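Cysteine desulfurase (PDB 6WCI) probably removes sulfur from L-cysteine with the help of pyridoxal 5'-phosphate, yielding L-alanine and passing the sulfur to a carrier. Local coordinates at residues Q151-A154 with Q155-A159. Residues are numbered along the deposited sequence; the frame is centred on the assembly and turned at random.
Sequences QLVA and QRTGA
Arg156 lies alongside Leu152, one helical turn earlier, and both side chains run the same way. Arg156 CB lies 3.8 Å from Leu152 O, and Arg156 CG, anti to its own carbonyl carbon (chi1 -54°), comes to 3.4 Å from the same oxygen. CD and NE of Arg156 follow past Leu152 O, NE at 3.9 Å. From CG to NE the chain is extended, which brings the guanidinium over Leu152, with CB of the leucine beneath one face and Arg156 NH2 4.0 Å from Leu152 CD2. At the tip, NH1 is hydrogen-bonded to Tyr123 OH and NH2 to Pro268 O of the second subunit, so the arginine links its helix to the dimer partner. Helix 148-157 is the crossover of a beta-alpha-beta unit between strands 135-139 and 160-164, and here it ends. Val153 O takes Arg156 N and Thr157 OG1 (2.7 Å) from opposite faces of its carbonyl plane, plus a weak bond from Thr157 N. Thr157 OG1 in turn accepts a nearly straight hydrogen bond (166°) from Ala159 N at 3.1 Å, closing an ST turn. Gly158, with positive phi, breaks the helical path, although Gly158 N still donates a hydrogen bond to Ala154 O at 3.0 Å.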
# COMPACT_ATOMS: atom_id res chain seq x y z
N GLN B 151 -17.74 11.96 3.81
CA GLN B 151 -18.58 11.80 4.99
C GLN B 151 -17.76 11.88 6.27
O GLN B 151 -18.26 12.36 7.30
CB GLN B 151 -19.33 10.47 4.91
CG GLN B 151 -20.44 10.49 3.86
CD GLN B 151 -21.15 9.17 3.75
OE1 GLN B 151 -20.52 8.12 3.75
NE2 GLN B 151 -22.48 9.22 3.64
N LEU B 152 -16.52 11.40 6.25
CA LEU B 152 -15.66 11.60 7.40
C LEU B 152 -15.32 13.08 7.59
O LEU B 152 -15.25 13.57 8.72
CB LEU B 152 -14.38 10.75 7.25
CG LEU B 152 -14.61 9.23 7.19
CD1 LEU B 152 -13.29 8.46 6.92
CD2 LEU B 152 -15.28 8.73 8.46
N VAL B 153 -15.13 13.81 6.49
CA VAL B 153 -14.82 15.24 6.58
C VAL B 153 -16.00 16.02 7.16
O VAL B 153 -15.83 16.88 8.04
CB VAL B 153 -14.43 15.78 5.19
CG1 VAL B 153 -14.51 17.32 5.16
CG2 VAL B 153 -13.04 15.28 4.77
N ALA B 154 -17.21 15.74 6.67
CA ALA B 154 -18.40 16.37 7.22
C ALA B 154 -18.55 16.04 8.70
O ALA B 154 -18.95 16.90 9.50
CB ALA B 154 -19.63 15.92 6.44
N GLN B 155 -18.23 14.80 9.09
CA GLN B 155 -18.35 14.38 10.48
C GLN B 155 -17.43 15.16 11.40
O GLN B 155 -17.73 15.30 12.60
CB GLN B 155 -18.05 12.88 10.59
CG GLN B 155 -18.22 12.30 11.99
CD GLN B 155 -19.67 12.17 12.37
OE1 GLN B 155 -20.33 11.21 11.98
NE2 GLN B 155 -20.19 13.14 13.12
N ARG B 156 -16.31 15.67 10.89
CA ARG B 156 -15.33 16.34 11.73
C ARG B 156 -15.23 17.84 11.48
O ARG B 156 -14.53 18.52 12.25
CB ARG B 156 -13.96 15.70 11.54
CG ARG B 156 -14.00 14.21 11.77
CD ARG B 156 -12.68 13.50 11.43
NE ARG B 156 -12.90 12.07 11.47
CZ ARG B 156 -12.09 11.14 10.96
NH1 ARG B 156 -10.96 11.49 10.35
NH2 ARG B 156 -12.43 9.87 11.06
N THR B 157 -15.89 18.37 10.45
CA THR B 157 -15.88 19.81 10.17
C THR B 157 -17.25 20.47 10.25
O THR B 157 -17.31 21.69 10.37
CB THR B 157 -15.33 20.08 8.76
OG1 THR B 157 -16.22 19.53 7.78
CG2 THR B 157 -13.95 19.47 8.58
N GLY B 158 -18.33 19.71 10.17
CA GLY B 158 -19.63 20.32 10.06
C GLY B 158 -20.02 20.72 8.65
O GLY B 158 -21.08 21.32 8.47
N ALA B 159 -19.18 20.44 7.66
CA ALA B 159 -19.61 20.61 6.28
C ALA B 159 -20.81 19.72 6.01
O ALA B 159 -21.01 18.71 6.68
CB ALA B 159 -18.49 20.30 5.30